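Local coordinates for protein fusarinine C esterase sidJ (Aspergillus fumigatus, PDB 6GUP) that hydrolyses the ester bonds of the fungal siderophore fusarinine C, releasing fusarinine and iron, but does not cleave triacetylfusarinine C, at residues A[116-121]-A[346-351]; A[36-41]-A[98-103]; A[189-194]-A[219-224]. One frame throughout, in Å; residues are numbered along the deposited sequence.

Interaction 1. Residues A[116-121]-A[346-351]; sequences KIVLMG and LGYLSA
The two methyl groups of V118 part over two neighbours on the helix, one meeting the ring of Y348 and the other the end of L349. The CB of V118 points toward the helix. With CG1 anti to the backbone N (chi1 176°), the isopropyl group spreads so that each branch finds its own partner. CG1 approaches the Y348 ring at a slant, 4.0 Å from CE1. CG2 lies 3.8 Å from L349 CD2. The two helix residues arrive differently: Y348 leaves the backbone in the direction of the strand, whereas the CB of L349 is set off to one side but its CD2 branch comes near enough to meet V118. No hydrogen bond crosses between the segments, and the three touching residues are all buried. This is the alpha/beta-hydrolase arrangement of a helix packed against one face of the central sheet: the C-terminal helix 335-353 covers strand 117-122, which leads into a GxSxG sequence beginning at G121 and consistent with a nucleophile elbow. L352, one turn after Y348 on the same helix, extends the apolar cover over V118. The phenol end of Y348 is held by two bonds, donating to K277 O and accepting from A160 N, which should help to fix the position of the ring against the sheet. Farther round the helix, L346 O takes S350 N at 2.8 Å and S350 OG at 2.7 Å, the two donors coming from opposite faces of the carbonyl plane and the hydroxyl oxygen standing 36° out of it.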
loop_
_atom_site.group_PDB
_atom_site.type_symbol
_atom_site.label_atom_id
_atom_site.label_comp_id
_atom_site.label_asym_id
_atom_site.label_seq_id
_atom_site.Cartn_x
_atom_site.Cartn_y
_atom_site.Cartn_z
ATOM N N LYS A 116 -16.039 -21.372 5.021
ATOM C CA LYS A 116 -16.667 -20.730 3.874
ATOM C C LYS A 116 -15.956 -19.421 3.586
ATOM O O LYS A 116 -15.505 -18.738 4.511
ATOM C CB LYS A 116 -18.152 -20.479 4.139
ATOM C CG LYS A 116 -18.961 -21.761 4.228
ATOM C CD LYS A 116 -20.446 -21.518 4.023
ATOM C CE LYS A 116 -21.225 -22.822 4.079
ATOM N NZ LYS A 116 -21.065 -23.649 2.850
ATOM N N ILE A 117 -15.854 -19.085 2.302
ATOM C CA ILE A 117 -15.171 -17.874 1.865
ATOM C C ILE A 117 -16.095 -17.035 0.988
ATOM O O ILE A 117 -16.692 -17.544 0.040
ATOM C CB ILE A 117 -13.896 -18.156 1.034
ATOM C CG1 ILE A 117 -13.100 -19.378 1.547
ATOM C CG2 ILE A 117 -13.042 -16.897 0.992
ATOM C CD1 ILE A 117 -12.066 -19.092 2.619
ATOM N N VAL A 118 -16.172 -15.745 1.303
ATOM C CA VAL A 118 -16.954 -14.779 0.541
ATOM C C VAL A 118 -16.022 -13.645 0.127
ATOM O O VAL A 118 -15.256 -13.139 0.950
ATOM C CB VAL A 118 -18.121 -14.222 1.383
ATOM C CG1 VAL A 118 -18.885 -13.138 0.626
ATOM C CG2 VAL A 118 -19.064 -15.349 1.788
ATOM N N LEU A 119 -16.090 -13.257 -1.145
ATOM C CA LEU A 119 -15.311 -12.138 -1.667
ATOM C C LEU A 119 -16.227 -10.931 -1.839
ATOM O O LEU A 119 -17.195 -10.988 -2.597
ATOM C CB LEU A 119 -14.672 -12.513 -3.004
ATOM C CG LEU A 119 -13.632 -11.540 -3.570
ATOM C CD1 LEU A 119 -12.370 -11.519 -2.719
ATOM C CD2 LEU A 119 -13.295 -11.904 -5.007
ATOM N N MET A 120 -15.922 -9.849 -1.126
ATOM C CA MET A 120 -16.689 -8.608 -1.213
ATOM C C MET A 120 -15.860 -7.527 -1.900
ATOM O O MET A 120 -14.702 -7.311 -1.544
ATOM C CB MET A 120 -17.109 -8.142 0.178
ATOM C CG MET A 120 -17.993 -6.906 0.175
ATOM S SD MET A 120 -18.862 -6.670 1.734
ATOM C CE MET A 120 -19.819 -5.209 1.352
ATOM N N GLY A 121 -16.466 -6.860 -2.881
ATOM C CA GLY A 121 -15.846 -5.743 -3.591
ATOM C C GLY A 121 -16.523 -4.435 -3.226
ATOM O O GLY A 121 -17.753 -4.367 -3.147
ATOM N N LEU A 346 -24.698 -9.093 6.902
ATOM C CA LEU A 346 -24.894 -10.121 7.942
ATOM C C LEU A 346 -26.011 -11.113 7.597
ATOM O O LEU A 346 -25.880 -12.308 7.869
ATOM C CB LEU A 346 -25.151 -9.491 9.322
ATOM C CG LEU A 346 -23.903 -9.247 10.180
ATOM C CD1 LEU A 346 -22.980 -8.204 9.569
ATOM C CD2 LEU A 346 -24.305 -8.838 11.588
ATOM N N GLY A 347 -27.093 -10.613 6.999
ATOM C CA GLY A 347 -28.193 -11.460 6.522
ATOM C C GLY A 347 -27.787 -12.390 5.391
ATOM O O GLY A 347 -28.197 -13.552 5.360
ATOM N N TYR A 348 -26.987 -11.869 4.459
ATOM C CA TYR A 348 -26.392 -12.669 3.383
ATOM C C TYR A 348 -25.486 -13.772 3.944
ATOM O O TYR A 348 -25.583 -14.931 3.535
ATOM C CB TYR A 348 -25.597 -11.761 2.431
ATOM C CG TYR A 348 -24.860 -12.485 1.328
ATOM C CD1 TYR A 348 -23.557 -12.956 1.518
ATOM C CD2 TYR A 348 -25.460 -12.696 0.090
ATOM C CE1 TYR A 348 -22.882 -13.623 0.509
ATOM C CE2 TYR A 348 -24.791 -13.359 -0.929
ATOM C CZ TYR A 348 -23.503 -13.820 -0.712
ATOM O OH TYR A 348 -22.837 -14.476 -1.711
ATOM N N LEU A 349 -24.607 -13.394 4.871
ATOM C CA LEU A 349 -23.683 -14.339 5.511
ATOM C C LEU A 349 -24.390 -15.372 6.403
ATOM O O LEU A 349 -23.947 -16.521 6.481
ATOM C CB LEU A 349 -22.617 -13.585 6.322
ATOM C CG LEU A 349 -21.623 -12.702 5.551
ATOM C CD1 LEU A 349 -20.754 -11.928 6.530
ATOM C CD2 LEU A 349 -20.752 -13.505 4.596
ATOM N N SER A 350 -25.476 -14.966 7.063
ATOM C CA SER A 350 -26.285 -15.878 7.891
ATOM C C SER A 350 -26.972 -16.965 7.061
ATOM O O SER A 350 -26.975 -18.136 7.449
ATOM C CB SER A 350 -27.345 -15.105 8.681
ATOM O OG SER A 350 -26.749 -14.183 9.575
ATOM N N ALA A 351 -27.556 -16.564 5.932
ATOM C CA ALA A 351 -28.195 -17.496 4.990
ATOM C C ALA A 351 -27.212 -18.517 4.414
ATOM O O ALA A 351 -27.591 -19.653 4.118
ATOM C CB ALA A 351 -28.861 -16.725 3.858
#

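Interaction 2. Residues A[36-41]-A[98-103]; sequences PHSLLF and KYIKEY
I100 sets its two branches against S38 and L40, CG2 on the serine and CD1 on the leucine, alternate strand residues that point to the same face of the sheet. The tight spot is at S38: I100 CG2 sits 3.2 Å from S38 OG and 3.6 Å from S38 CB, a close carbon-oxygen contact without a hydrogen bond. CG2 is brought there because it stands anti to the backbone N of I100, while CG1, next to that N (chi1 -71°), carries the other arm along the strand. That arm makes the looser half of the contact, since CD1 meets L40 CD1 at 4.2 Å with the two side chains inclined to each other. F70 of the adjoining strand 67-72 touches all three and adds to the layer between sheet and helix. In this alpha/beta-hydrolase fold, helix 86-108 thus packs on the inner strands 37-42 and 67-72. The buried S38 hydroxyl is satisfied by a hydrogen bond with K104 NZ, one turn beyond I100. On the other side of the helix the packing gives way to solvent: K98 and E102 are exposed, and the E102 side chain is poorly ordered. Y99 and Y103 mark a third flank, where Y103 CB rests 4.1 Å above the plane of the Y99 ring. Both tyrosines also pack against the second subunit of the homodimer, Y99 on its G11 and Y103 on its G10.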
loop_
_atom_site.group_PDB
_atom_site.type_symbol
_atom_site.label_atom_id
_atom_site.label_comp_id
_atom_site.label_asym_id
_atom_site.label_seq_id
_atom_site.Cartn_x
_atom_site.Cartn_y
_atom_site.Cartn_z
ATOM N N PRO A 36 -14.448 -20.029 11.781
ATOM C CA PRO A 36 -14.165 -20.912 10.643
ATOM C C PRO A 36 -14.378 -20.261 9.264
ATOM O O PRO A 36 -13.785 -20.713 8.283
ATOM C CB PRO A 36 -15.137 -22.080 10.853
ATOM C CG PRO A 36 -16.250 -21.513 11.660
ATOM C CD PRO A 36 -15.644 -20.454 12.530
ATOM N N HIS A 37 -15.200 -19.210 9.207
ATOM C CA HIS A 37 -15.572 -18.551 7.953
ATOM C C HIS A 37 -14.835 -17.222 7.772
ATOM O O HIS A 37 -14.392 -16.608 8.748
ATOM C CB HIS A 37 -17.085 -18.334 7.926
ATOM C CG HIS A 37 -17.871 -19.544 8.328
ATOM N ND1 HIS A 37 -17.793 -20.738 7.646
ATOM C CD2 HIS A 37 -18.743 -19.748 9.344
ATOM C CE1 HIS A 37 -18.583 -21.626 8.222
ATOM N NE2 HIS A 37 -19.172 -21.050 9.254
ATOM N N SER A 38 -14.721 -16.787 6.516
ATOM C CA SER A 38 -13.900 -15.631 6.142
ATOM C C SER A 38 -14.585 -14.738 5.109
ATOM O O SER A 38 -15.115 -15.232 4.114
ATOM C CB SER A 38 -12.570 -16.112 5.561
ATOM O OG SER A 38 -11.874 -16.927 6.484
ATOM N N LEU A 39 -14.563 -13.428 5.356
ATOM C CA LEU A 39 -14.998 -12.423 4.386
ATOM C C LEU A 39 -13.780 -11.607 3.954
ATOM O O LEU A 39 -13.244 -10.829 4.746
ATOM C CB LEU A 39 -16.063 -11.508 5.004
ATOM C CG LEU A 39 -16.649 -10.398 4.120
ATOM C CD1 LEU A 39 -17.375 -10.980 2.918
ATOM C CD2 LEU A 39 -17.588 -9.512 4.923
ATOM N N LEU A 40 -13.342 -11.799 2.707
ATOM C CA LEU A 40 -12.253 -11.006 2.131
ATOM C C LEU A 40 -12.841 -9.791 1.420
ATOM O O LEU A 40 -13.570 -9.926 0.435
ATOM C CB LEU A 40 -11.408 -11.835 1.159
ATOM C CG LEU A 40 -10.202 -11.134 0.506
ATOM C CD1 LEU A 40 -9.244 -10.549 1.536
ATOM C CD2 LEU A 40 -9.465 -12.101 -0.405
ATOM N N PHE A 41 -12.498 -8.613 1.931
ATOM C CA PHE A 41 -13.006 -7.337 1.447
ATOM C C PHE A 41 -11.931 -6.700 0.570
ATOM O O PHE A 41 -10.807 -6.488 1.024
ATOM C CB PHE A 41 -13.326 -6.452 2.653
ATOM C CG PHE A 41 -13.877 -5.098 2.307
ATOM C CD1 PHE A 41 -13.023 -4.019 2.104
ATOM C CD2 PHE A 41 -15.250 -4.887 2.235
ATOM C CE1 PHE A 41 -13.524 -2.763 1.805
ATOM C CE2 PHE A 41 -15.758 -3.632 1.938
ATOM C CZ PHE A 41 -14.893 -2.568 1.728
ATOM N N LYS A 98 -6.142 -18.632 -0.920
ATOM C CA LYS A 98 -5.424 -19.868 -0.589
ATOM C C LYS A 98 -4.821 -19.797 0.807
ATOM O O LYS A 98 -4.937 -20.749 1.582
ATOM C CB LYS A 98 -4.314 -20.170 -1.603
ATOM C CG LYS A 98 -3.561 -21.458 -1.292
ATOM C CD LYS A 98 -2.375 -21.698 -2.202
ATOM C CE LYS A 98 -1.693 -23.004 -1.821
ATOM N NZ LYS A 98 -0.698 -23.447 -2.832
ATOM N N TYR A 99 -4.167 -18.677 1.108
ATOM C CA TYR A 99 -3.563 -18.464 2.422
ATOM C C TYR A 99 -4.603 -18.492 3.544
ATOM O O TYR A 99 -4.411 -19.177 4.549
ATOM C CB TYR A 99 -2.792 -17.140 2.471
ATOM C CG TYR A 99 -2.338 -16.799 3.870
ATOM C CD1 TYR A 99 -1.195 -17.385 4.412
ATOM C CD2 TYR A 99 -3.076 -15.926 4.671
ATOM C CE1 TYR A 99 -0.785 -17.093 5.704
ATOM C CE2 TYR A 99 -2.678 -15.632 5.964
ATOM C CZ TYR A 99 -1.530 -16.215 6.477
ATOM O OH TYR A 99 -1.128 -15.924 7.758
ATOM N N ILE A 100 -5.686 -17.734 3.367
ATOM C CA ILE A 100 -6.774 -17.666 4.356
ATOM C C ILE A 100 -7.369 -19.050 4.616
ATOM O O ILE A 100 -7.661 -19.398 5.763
ATOM C CB ILE A 100 -7.890 -16.678 3.922
ATOM C CG1 ILE A 100 -7.383 -15.234 4.028
ATOM C CG2 ILE A 100 -9.143 -16.834 4.786
ATOM C CD1 ILE A 100 -8.257 -14.207 3.339
ATOM N N LYS A 101 -7.540 -19.827 3.548
ATOM C CA LYS A 101 -8.111 -21.170 3.640
ATOM C C LYS A 101 -7.225 -22.123 4.444
ATOM O O LYS A 101 -7.731 -22.858 5.296
ATOM C CB LYS A 101 -8.377 -21.731 2.241
ATOM C CG LYS A 101 -9.269 -22.967 2.209
ATOM C CD LYS A 101 -10.158 -22.975 0.970
ATOM C CE LYS A 101 -10.475 -24.372 0.466
ATOM N NZ LYS A 101 -11.151 -24.319 -0.862
ATOM N N GLU A 102 -5.916 -22.106 4.183
ATOM C CA GLU A 102 -4.964 -22.912 4.969
ATOM C C GLU A 102 -4.823 -22.377 6.397
ATOM O O GLU A 102 -4.745 -23.163 7.343
ATOM C CB GLU A 102 -3.588 -23.007 4.277
ATOM C CG GLU A 102 -2.430 -23.559 5.121
ATOM C CD GLU A 102 -2.547 -25.041 5.463
ATOM O OE1 GLU A 102 -1.513 -25.740 5.391
ATOM O OE2 GLU A 102 -3.648 -25.519 5.812
ATOM N N TYR A 103 -4.777 -21.051 6.539
ATOM C CA TYR A 103 -4.692 -20.402 7.855
ATOM C C TYR A 103 -5.861 -20.778 8.765
ATOM O O TYR A 103 -5.653 -21.141 9.925
ATOM C CB TYR A 103 -4.623 -18.875 7.705
ATOM C CG TYR A 103 -4.940 -18.106 8.972
ATOM C CD1 TYR A 103 -4.095 -18.168 10.080
ATOM C CD2 TYR A 103 -6.089 -17.316 9.064
ATOM C CE1 TYR A 103 -4.386 -17.468 11.243
ATOM C CE2 TYR A 103 -6.386 -16.610 10.221
ATOM C CZ TYR A 103 -5.533 -16.690 11.310
ATOM O OH TYR A 103 -5.819 -15.987 12.456
#

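Interaction 3. Residues A[189-194]-A[219-224]; sequences RPVFEK and TSLVYP
F192 and V222 make the closest approach between these two helices, and the phenylalanine can be followed outward atom by atom. Its CB points to one side of the opposite segment and stays 4.7 Å from the nearest V222 methyl, CG2. CG lies anti to the backbone N (chi1 -177°), which swings the ring away from its own helix axis and brings it up to the valine, although CG itself is still 4.6 Å from V222 CG2. At CD1 the gap narrows to 3.7 Å from V222 CG2, the methyl meeting the ring at a slant. CE1, one atom farther, draws back to 4.3 Å from the same methyl, and CZ, at 5.5 Å from it, is no longer in contact. The other margin of the ring has a polar neighbour: E193 OE2 lies in the ring plane at the edge, 3.9 Å from CD2, where the weakly positive ring hydrogens would probably suit a carboxylate oxygen. That carboxylate is steadied by R189, whose NH2 forms a salt bridge to OE2 at 3.0 Å; the hydrogen bonds involved, from NH2 and NE, are weak. V222 offers CG2 to the ring by holding it anti to its backbone N. Beside this pair, V191 CG2 meets L221 CD1 at 4.0 Å, the two side chains crossing at nearly a right angle. This apolar, partly buried contact lies in a helical insertion between strands 159-163 and 278-283, the position of the cap (lid) in many alpha/beta-hydrolases and consistent with one here. There the F192 ring fits among I172 and L176 of helix 168-178 and F234 and T238 of helix 231-238, while V191 also leans on M218, so that helix 185-205 packs on helices 168-178, 216-222 and 231-238.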
loop_
_atom_site.group_PDB
_atom_site.type_symbol
_atom_site.label_atom_id
_atom_site.label_comp_id
_atom_site.label_asym_id
_atom_site.label_seq_id
_atom_site.Cartn_x
_atom_site.Cartn_y
_atom_site.Cartn_z
ATOM N N ARG A 189 -14.098 21.278 -17.811
ATOM C CA ARG A 189 -14.023 20.960 -19.247
ATOM C C ARG A 189 -12.660 21.219 -19.916
ATOM O O ARG A 189 -12.131 20.317 -20.569
ATOM C CB ARG A 189 -15.129 21.696 -20.018
ATOM C CG ARG A 189 -15.231 21.323 -21.486
ATOM C CD ARG A 189 -16.130 20.119 -21.641
ATOM N NE ARG A 189 -15.954 19.447 -22.924
ATOM C CZ ARG A 189 -16.883 18.708 -23.534
ATOM N NH1 ARG A 189 -18.096 18.536 -23.003
ATOM N NH2 ARG A 189 -16.601 18.140 -24.704
ATOM N N PRO A 190 -12.094 22.441 -19.768
ATOM C CA PRO A 190 -10.785 22.737 -20.381
ATOM C C PRO A 190 -9.674 21.776 -19.953
ATOM O O PRO A 190 -8.786 21.460 -20.747
ATOM C CB PRO A 190 -10.457 24.151 -19.877
ATOM C CG PRO A 190 -11.732 24.716 -19.376
ATOM C CD PRO A 190 -12.570 23.563 -18.939
ATOM N N VAL A 191 -9.745 21.325 -18.702
ATOM C CA VAL A 191 -8.763 20.407 -18.137
ATOM C C VAL A 191 -8.954 19.005 -18.725
ATOM O O VAL A 191 -7.975 18.342 -19.062
ATOM C CB VAL A 191 -8.843 20.370 -16.593
ATOM C CG1 VAL A 191 -7.724 19.516 -16.014
ATOM C CG2 VAL A 191 -8.762 21.782 -16.017
ATOM N N PHE A 192 -10.208 18.569 -18.850
ATOM C CA PHE A 192 -10.534 17.268 -19.451
ATOM C C PHE A 192 -10.054 17.145 -20.899
ATOM O O PHE A 192 -9.511 16.109 -21.291
ATOM C CB PHE A 192 -12.042 17.020 -19.406
ATOM C CG PHE A 192 -12.448 15.676 -19.937
ATOM C CD1 PHE A 192 -12.290 14.545 -19.154
ATOM C CD2 PHE A 192 -12.981 15.537 -21.216
ATOM C CE1 PHE A 192 -12.658 13.301 -19.625
ATOM C CE2 PHE A 192 -13.350 14.288 -21.697
ATOM C CZ PHE A 192 -13.188 13.166 -20.900
ATOM N N GLU A 193 -10.274 18.200 -21.681
ATOM C CA GLU A 193 -9.867 18.237 -23.090
ATOM C C GLU A 193 -8.346 18.247 -23.237
ATOM O O GLU A 193 -7.801 17.595 -24.131
ATOM C CB GLU A 193 -10.461 19.463 -23.796
ATOM C CG GLU A 193 -11.984 19.480 -23.885
ATOM C CD GLU A 193 -12.559 18.360 -24.737
ATOM O OE1 GLU A 193 -11.980 18.045 -25.799
ATOM O OE2 GLU A 193 -13.602 17.796 -24.344
ATOM N N LYS A 194 -7.674 18.995 -22.363
ATOM C CA LYS A 194 -6.212 19.007 -22.304
ATOM C C LYS A 194 -5.659 17.645 -21.869
ATOM O O LYS A 194 -4.673 17.175 -22.434
ATOM C CB LYS A 194 -5.720 20.110 -21.359
ATOM C CG LYS A 194 -4.230 20.404 -21.443
ATOM C CD LYS A 194 -3.902 21.732 -20.772
ATOM C CE LYS A 194 -2.436 21.848 -20.392
ATOM N NZ LYS A 194 -2.191 23.051 -19.547
ATOM N N THR A 219 -5.948 15.799 -13.085
ATOM C CA THR A 219 -6.778 14.579 -13.091
ATOM C C THR A 219 -7.799 14.515 -11.951
ATOM O O THR A 219 -8.917 14.037 -12.148
ATOM C CB THR A 219 -5.931 13.287 -13.042
ATOM O OG1 THR A 219 -5.058 13.318 -11.908
ATOM C CG2 THR A 219 -5.114 13.118 -14.319
ATOM N N SER A 220 -7.411 14.995 -10.771
ATOM C CA SER A 220 -8.300 15.002 -9.598
ATOM C C SER A 220 -9.514 15.930 -9.714
ATOM O O SER A 220 -10.497 15.746 -8.993
ATOM C CB SER A 220 -7.514 15.334 -8.330
ATOM O OG SER A 220 -6.728 14.220 -7.960
ATOM N N LEU A 221 -9.442 16.919 -10.606
ATOM C CA LEU A 221 -10.596 17.770 -10.915
ATOM C C LEU A 221 -11.701 17.010 -11.637
ATOM O O LEU A 221 -12.880 17.332 -11.474
ATOM C CB LEU A 221 -10.184 18.965 -11.778
ATOM C CG LEU A 221 -9.130 19.919 -11.213
ATOM C CD1 LEU A 221 -9.013 21.141 -12.108
ATOM C CD2 LEU A 221 -9.438 20.326 -9.779
ATOM N N VAL A 222 -11.314 16.025 -12.445
ATOM C CA VAL A 222 -12.265 15.221 -13.215
ATOM C C VAL A 222 -12.477 13.804 -12.676
ATOM O O VAL A 222 -13.486 13.180 -13.006
ATOM C CB VAL A 222 -11.886 15.175 -14.722
ATOM C CG1 VAL A 222 -10.598 14.390 -14.980
ATOM C CG2 VAL A 222 -13.037 14.615 -15.549
ATOM N N TYR A 223 -11.551 13.298 -11.856
ATOM C CA TYR A 223 -11.620 11.916 -11.391
ATOM C C TYR A 223 -12.015 11.812 -9.905
ATOM O O TYR A 223 -11.205 12.122 -9.029
ATOM C CB TYR A 223 -10.303 11.188 -11.681
ATOM C CG TYR A 223 -10.395 9.671 -11.652
ATOM C CD1 TYR A 223 -11.526 8.990 -12.135
ATOM C CD2 TYR A 223 -9.337 8.906 -11.169
ATOM C CE1 TYR A 223 -11.599 7.607 -12.110
ATOM C CE2 TYR A 223 -9.407 7.521 -11.152
ATOM C CZ TYR A 223 -10.536 6.877 -11.617
ATOM O OH TYR A 223 -10.598 5.504 -11.595
ATOM N N PRO A 224 -13.274 11.389 -9.624
ATOM C CA PRO A 224 -13.818 11.190 -8.269
ATOM C C PRO A 224 -12.983 10.300 -7.351
ATOM O O PRO A 224 -12.894 10.574 -6.152
ATOM C CB PRO A 224 -15.167 10.514 -8.531
ATOM C CG PRO A 224 -15.577 11.005 -9.865
ATOM C CD PRO A 224 -14.316 11.175 -10.650
#

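From the N terminus, interaction 2 closes first, joining strand 37-42 to helix 86-108. The next strand, 117-122, opens interaction 1, to be closed by the last helix, 335-353. Interaction 3, a short-range closure between helices 185-205 and 216-222, falls within that long excursion; no loops cross. Strands 37-42 and 117-122 are neighbours, probably hydrogen-bonded through M120 N to L40 O and S38 N to K116 O, so interactions 1 and 2, with centres about 12 Å apart, attach helices to the two faces of one sheet. Interaction 3 lies far off, its centre about 37 and 40 Å from theirs, within the helical insertion, on the opposite side of the chain's centre.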